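Local coordinates for protein PaaA (Enterobacter agglomerans, PDB 5FF5) that takes part in making the bicyclic core of pantocin A, probably as an adenylating enzyme of the ThiF/E1-like family, at residues F93-Y106 with Q121-S133. Sequence-based numbering, arbitrary orientation.
Sequences FFSKVLSGEEVERY and QHPFVYQERLKQS
F93 and H122 lie face to face at one end of this contact, with ring centroids 4.0 Å apart and planes 19° from parallel. F93 CD2 sits over the centre of the imidazole, while H122 CB stands almost on the normal of the phenyl ring. The rotation of the imidazole is fixed from within its own segment: ND1 accepts from F124 N in the ring plane, an N-cap bond that starts helix 123-131. F124 lies beside the stack, and V103 CG2 packs over one face of its ring, 4.0 Å from the centroid, as a CH-pi contact.

The middle mixes polar and apolar contacts. S95 OG lies against E128 OE2 at a modelled 2.4 Å, too short to be taken literally at this resolution, and is read, doubtfully, as donating a hydrogen bond to it; the same OG accepts from V97 N and L98 N, an ST turn and an ST motif sharing one hydroxyl. V97 CB rests on E128 CG, and L98 CD1 reaches Q127 CB at 3.7 Å, the two side chains crossing at about a right angle. Q127 bends at chi2 (63°), which brings its amide over one face of the Y106 ring; R105 CG covers the other, and Q109 and S154 O bind the amide's ends.

At the far end K131, extended, gives NZ to E102 OE1 at 2.7 Å, on the syn side and 15° out of the carboxylate plane. E102 OE2 meanwhile takes S99 N, and E102 N donates to S99 OG. The arrangement thus couples a capping box at the start of helix 100-105, through a salt bridge, to helix 123-131, which leads into strand 134-138 of the Rossmann-like ThiF fold.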
loop_
_atom_site.group_PDB
_atom_site.type_symbol
_atom_site.label_atom_id
_atom_site.label_comp_id
_atom_site.label_asym_id
_atom_site.label_seq_id
_atom_site.Cartn_x
_atom_site.Cartn_y
_atom_site.Cartn_z
ATOM N N PHE A 93 10.550 28.335 13.735
ATOM C CA PHE A 93 9.222 27.786 13.997
ATOM C C PHE A 93 9.245 26.458 14.728
ATOM O O PHE A 93 9.745 25.461 14.216
ATOM C CB PHE A 93 8.470 27.611 12.679
ATOM C CG PHE A 93 7.126 26.942 12.821
ATOM C CD1 PHE A 93 5.965 27.691 12.804
ATOM C CD2 PHE A 93 7.019 25.560 12.951
ATOM C CE1 PHE A 93 4.734 27.081 12.915
ATOM C CE2 PHE A 93 5.780 24.955 13.074
ATOM C CZ PHE A 93 4.642 25.717 13.049
ATOM N N PHE A 94 8.616 26.424 15.896
ATOM C CA PHE A 94 8.538 25.193 16.654
ATOM C C PHE A 94 7.082 24.812 16.833
ATOM O O PHE A 94 6.229 25.677 16.885
ATOM C CB PHE A 94 9.237 25.365 17.993
ATOM C CG PHE A 94 10.655 25.843 17.874
ATOM C CD1 PHE A 94 11.716 24.954 17.994
ATOM C CD2 PHE A 94 10.932 27.183 17.636
ATOM C CE1 PHE A 94 13.032 25.393 17.885
ATOM C CE2 PHE A 94 12.244 27.630 17.521
ATOM C CZ PHE A 94 13.293 26.728 17.647
ATOM N N SER A 95 6.783 23.523 16.901
ATOM C CA SER A 95 5.396 23.117 17.014
ATOM C C SER A 95 4.990 23.004 18.476
ATOM O O SER A 95 5.726 22.448 19.287
ATOM C CB SER A 95 5.167 21.790 16.306
ATOM O OG SER A 95 3.802 21.441 16.363
ATOM N N LYS A 96 3.808 23.518 18.809
ATOM C CA LYS A 96 3.318 23.394 20.176
ATOM C C LYS A 96 2.361 22.220 20.298
ATOM O O LYS A 96 1.894 21.913 21.389
ATOM C CB LYS A 96 2.612 24.663 20.636
ATOM C CG LYS A 96 3.189 25.940 20.119
ATOM C CD LYS A 96 2.482 27.127 20.743
ATOM C CE LYS A 96 3.035 28.418 20.168
ATOM N NZ LYS A 96 2.386 29.612 20.773
ATOM N N VAL A 97 2.145 21.516 19.196
ATOM C CA VAL A 97 1.190 20.416 19.164
ATOM C C VAL A 97 1.897 19.080 19.162
ATOM O O VAL A 97 1.575 18.194 19.939
ATOM C CB VAL A 97 0.285 20.511 17.911
ATOM C CG1 VAL A 97 -0.562 19.289 17.760
ATOM C CG2 VAL A 97 -0.552 21.772 17.938
ATOM N N LEU A 98 2.894 18.951 18.302
ATOM C CA LEU A 98 3.597 17.694 18.123
ATOM C C LEU A 98 4.745 17.526 19.124
ATOM O O LEU A 98 5.388 18.501 19.523
ATOM C CB LEU A 98 4.115 17.627 16.689
ATOM C CG LEU A 98 2.993 17.708 15.648
ATOM C CD1 LEU A 98 3.522 18.002 14.262
ATOM C CD2 LEU A 98 2.218 16.398 15.656
ATOM N N SER A 99 5.026 16.288 19.513
ATOM C CA SER A 99 6.096 16.033 20.473
ATOM C C SER A 99 7.430 15.877 19.768
ATOM O O SER A 99 7.496 15.889 18.543
ATOM C CB SER A 99 5.807 14.772 21.270
ATOM O OG SER A 99 5.766 13.661 20.401
ATOM N N GLY A 100 8.484 15.673 20.545
ATOM C CA GLY A 100 9.781 15.374 19.981
ATOM C C GLY A 100 9.710 14.049 19.233
ATOM O O GLY A 100 10.255 13.917 18.123
ATOM N N GLU A 101 9.038 13.060 19.818
ATOM C CA GLU A 101 8.959 11.768 19.158
ATOM C C GLU A 101 8.172 11.820 17.850
ATOM O O GLU A 101 8.531 11.157 16.884
ATOM C CB GLU A 101 8.368 10.689 20.054
ATOM C CG GLU A 101 8.205 9.435 19.238
ATOM C CD GLU A 101 7.058 8.576 19.649
ATOM O OE1 GLU A 101 6.567 8.745 20.787
ATOM O OE2 GLU A 101 6.590 7.792 18.791
ATOM N N GLU A 102 7.060 12.535 17.820
ATOM C CA GLU A 102 6.218 12.487 16.624
ATOM C C GLU A 102 6.957 13.046 15.395
ATOM O O GLU A 102 6.996 12.400 14.333
ATOM C CB GLU A 102 4.911 13.232 16.881
ATOM C CG GLU A 102 4.005 12.448 17.800
ATOM C CD GLU A 102 2.851 13.259 18.345
ATOM O OE1 GLU A 102 1.726 12.705 18.411
ATOM O OE2 GLU A 102 3.095 14.420 18.771
ATOM N N VAL A 103 7.576 14.214 15.577
ATOM C CA VAL A 103 8.323 14.919 14.538
ATOM C C VAL A 103 9.411 14.020 13.984
ATOM O O VAL A 103 9.798 14.123 12.819
ATOM C CB VAL A 103 8.925 16.239 15.102
ATOM C CG1 VAL A 103 10.214 16.595 14.447
ATOM C CG2 VAL A 103 7.933 17.372 14.941
ATOM N N GLU A 104 9.906 13.122 14.819
ATOM C CA GLU A 104 10.821 12.106 14.337
ATOM C C GLU A 104 10.099 11.061 13.504
ATOM O O GLU A 104 10.400 10.888 12.321
ATOM C CB GLU A 104 11.515 11.425 15.507
ATOM C CG GLU A 104 12.590 10.472 15.089
ATOM C CD GLU A 104 13.681 11.147 14.298
ATOM O OE1 GLU A 104 13.783 12.384 14.392
ATOM O OE2 GLU A 104 14.396 10.442 13.551
ATOM N N ARG A 105 9.105 10.408 14.107
ATOM C CA ARG A 105 8.405 9.322 13.431
ATOM C C ARG A 105 7.696 9.772 12.167
ATOM O O ARG A 105 7.575 8.984 11.240
ATOM C CB ARG A 105 7.434 8.593 14.378
ATOM C CG ARG A 105 6.364 9.409 15.080
ATOM C CD ARG A 105 5.636 8.560 16.171
ATOM N NE ARG A 105 5.158 7.281 15.654
ATOM C CZ ARG A 105 5.229 6.122 16.306
ATOM N NH1 ARG A 105 4.770 5.019 15.736
ATOM N NH2 ARG A 105 5.755 6.058 17.517
ATOM N N TYR A 106 7.238 11.018 12.117
ATOM C CA TYR A 106 6.466 11.482 10.967
ATOM C C TYR A 106 7.356 12.194 9.952
ATOM O O TYR A 106 6.871 12.740 8.955
ATOM C CB TYR A 106 5.337 12.423 11.411
ATOM C CG TYR A 106 4.375 11.804 12.399
ATOM C CD1 TYR A 106 3.936 10.498 12.241
ATOM C CD2 TYR A 106 3.929 12.516 13.508
ATOM C CE1 TYR A 106 3.093 9.921 13.146
ATOM C CE2 TYR A 106 3.067 11.944 14.424
ATOM C CZ TYR A 106 2.643 10.643 14.238
ATOM O OH TYR A 106 1.766 10.049 15.141
ATOM N N GLN A 121 1.913 26.375 4.011
ATOM C CA GLN A 121 2.091 26.291 5.444
ATOM C C GLN A 121 3.419 25.731 5.798
ATOM O O GLN A 121 4.030 25.045 4.997
ATOM C CB GLN A 121 1.011 25.423 6.075
ATOM C CG GLN A 121 -0.328 25.728 5.548
ATOM C CD GLN A 121 -0.858 26.877 6.304
ATOM O OE1 GLN A 121 -0.323 27.206 7.361
ATOM N NE2 GLN A 121 -1.878 27.535 5.774
ATOM N N HIS A 122 3.818 25.935 7.044
ATOM C CA HIS A 122 5.009 25.295 7.532
ATOM C C HIS A 122 4.672 23.825 7.563
ATOM O O HIS A 122 3.539 23.468 7.848
ATOM C CB HIS A 122 5.406 25.827 8.902
ATOM C CG HIS A 122 6.701 25.272 9.401
ATOM N ND1 HIS A 122 6.843 23.964 9.806
ATOM C CD2 HIS A 122 7.922 25.839 9.530
ATOM C CE1 HIS A 122 8.092 23.752 10.180
ATOM N NE2 HIS A 122 8.768 24.877 10.024
ATOM N N PRO A 123 5.645 22.966 7.248
ATOM C CA PRO A 123 5.431 21.519 7.142
ATOM C C PRO A 123 4.845 20.910 8.398
ATOM O O PRO A 123 4.055 19.977 8.304
ATOM C CB PRO A 123 6.834 20.978 6.897
ATOM C CG PRO A 123 7.508 22.086 6.207
ATOM C CD PRO A 123 7.019 23.329 6.897
ATOM N N PHE A 124 5.206 21.445 9.551
ATOM C CA PHE A 124 4.685 20.910 10.785
ATOM C C PHE A 124 3.180 21.139 10.842
ATOM O O PHE A 124 2.446 20.287 11.344
ATOM C CB PHE A 124 5.367 21.557 11.988
ATOM C CG PHE A 124 6.753 21.043 12.256
ATOM C CD1 PHE A 124 7.266 19.978 11.545
ATOM C CD2 PHE A 124 7.540 21.625 13.238
ATOM C CE1 PHE A 124 8.536 19.514 11.805
ATOM C CE2 PHE A 124 8.804 21.160 13.506
ATOM C CZ PHE A 124 9.302 20.103 12.785
ATOM N N VAL A 125 2.714 22.262 10.295
ATOM C CA VAL A 125 1.307 22.594 10.372
ATOM C C VAL A 125 0.472 21.494 9.762
ATOM O O VAL A 125 -0.534 21.104 10.333
ATOM C CB VAL A 125 0.993 23.923 9.683
ATOM C CG1 VAL A 125 -0.415 23.940 9.191
ATOM C CG2 VAL A 125 1.225 25.076 10.619
ATOM N N TYR A 126 0.926 20.915 8.662
ATOM C CA TYR A 126 0.127 19.872 8.025
ATOM C C TYR A 126 -0.081 18.673 8.943
ATOM O O TYR A 126 -1.201 18.173 9.067
ATOM C CB TYR A 126 0.767 19.420 6.713
ATOM C CG TYR A 126 0.725 20.470 5.645
ATOM C CD1 TYR A 126 -0.477 20.924 5.149
ATOM C CD2 TYR A 126 1.887 21.017 5.137
ATOM C CE1 TYR A 126 -0.527 21.896 4.175
ATOM C CE2 TYR A 126 1.853 21.994 4.156
ATOM C CZ TYR A 126 0.640 22.427 3.679
ATOM O OH TYR A 126 0.586 23.397 2.703
ATOM N N GLN A 127 0.993 18.240 9.597
ATOM C CA GLN A 127 0.957 17.106 10.514
ATOM C C GLN A 127 0.076 17.428 11.716
ATOM O O GLN A 127 -0.596 16.559 12.252
ATOM C CB GLN A 127 2.368 16.743 10.985
ATOM C CG GLN A 127 2.463 15.418 11.709
ATOM C CD GLN A 127 2.084 14.268 10.816
ATOM O OE1 GLN A 127 2.568 14.169 9.700
ATOM N NE2 GLN A 127 1.209 13.397 11.293
ATOM N N GLU A 128 0.101 18.686 12.141
ATOM C CA GLU A 128 -0.745 19.151 13.227
ATOM C C GLU A 128 -2.215 18.947 12.863
ATOM O O GLU A 128 -3.018 18.523 13.687
ATOM C CB GLU A 128 -0.459 20.620 13.517
ATOM C CG GLU A 128 0.784 20.836 14.330
ATOM C CD GLU A 128 1.069 22.298 14.553
ATOM O OE1 GLU A 128 0.230 23.130 14.127
ATOM O OE2 GLU A 128 2.122 22.608 15.162
ATOM N N ARG A 129 -2.540 19.230 11.604
ATOM C CA ARG A 129 -3.877 19.080 11.082
ATOM C C ARG A 129 -4.309 17.608 11.099
ATOM O O ARG A 129 -5.497 17.288 11.093
ATOM C CB ARG A 129 -3.939 19.649 9.658
ATOM C CG ARG A 129 -4.111 21.154 9.619
ATOM C CD ARG A 129 -3.973 21.753 8.223
ATOM N NE ARG A 129 -3.866 23.216 8.272
ATOM C CZ ARG A 129 -3.834 24.000 7.198
ATOM N NH1 ARG A 129 -3.907 23.466 6.001
ATOM N NH2 ARG A 129 -3.763 25.313 7.314
ATOM N N LEU A 130 -3.337 16.709 11.133
ATOM C CA LEU A 130 -3.635 15.297 11.236
ATOM C C LEU A 130 -3.839 14.925 12.693
ATOM O O LEU A 130 -4.719 14.140 13.005
ATOM C CB LEU A 130 -2.522 14.437 10.618
ATOM C CG LEU A 130 -2.344 14.398 9.099
ATOM C CD1 LEU A 130 -1.182 13.493 8.723
ATOM C CD2 LEU A 130 -3.646 13.975 8.391
ATOM N N LYS A 131 -3.018 15.455 13.592
ATOM C CA LYS A 131 -3.151 15.060 14.979
ATOM C C LYS A 131 -4.462 15.580 15.544
ATOM O O LYS A 131 -5.050 15.000 16.468
ATOM C CB LYS A 131 -1.977 15.542 15.834
ATOM C CG LYS A 131 -2.127 15.046 17.277
ATOM C CD LYS A 131 -0.913 15.180 18.167
ATOM C CE LYS A 131 -1.072 14.207 19.331
ATOM N NZ LYS A 131 0.138 13.990 20.170
ATOM N N GLN A 132 -4.947 16.664 14.967
ATOM C CA GLN A 132 -6.165 17.248 15.468
ATOM C C GLN A 132 -7.408 16.548 14.911
ATOM O O GLN A 132 -8.523 16.808 15.368
ATOM C CB GLN A 132 -6.159 18.736 15.169
ATOM C CG GLN A 132 -5.276 19.443 16.154
ATOM C CD GLN A 132 -4.577 20.644 15.572
ATOM O OE1 GLN A 132 -4.652 20.909 14.371
ATOM N NE2 GLN A 132 -3.884 21.380 16.423
ATOM N N SER A 133 -7.208 15.645 13.955
ATOM C CA SER A 133 -8.312 14.953 13.313
ATOM C C SER A 133 -8.814 13.750 14.077
ATOM O O SER A 133 -8.070 13.142 14.835
ATOM C CB SER A 133 -7.914 14.515 11.920
ATOM O OG SER A 133 -7.836 15.634 11.073
HETATM O O HOH W 1 2.049 25.622 16.640
#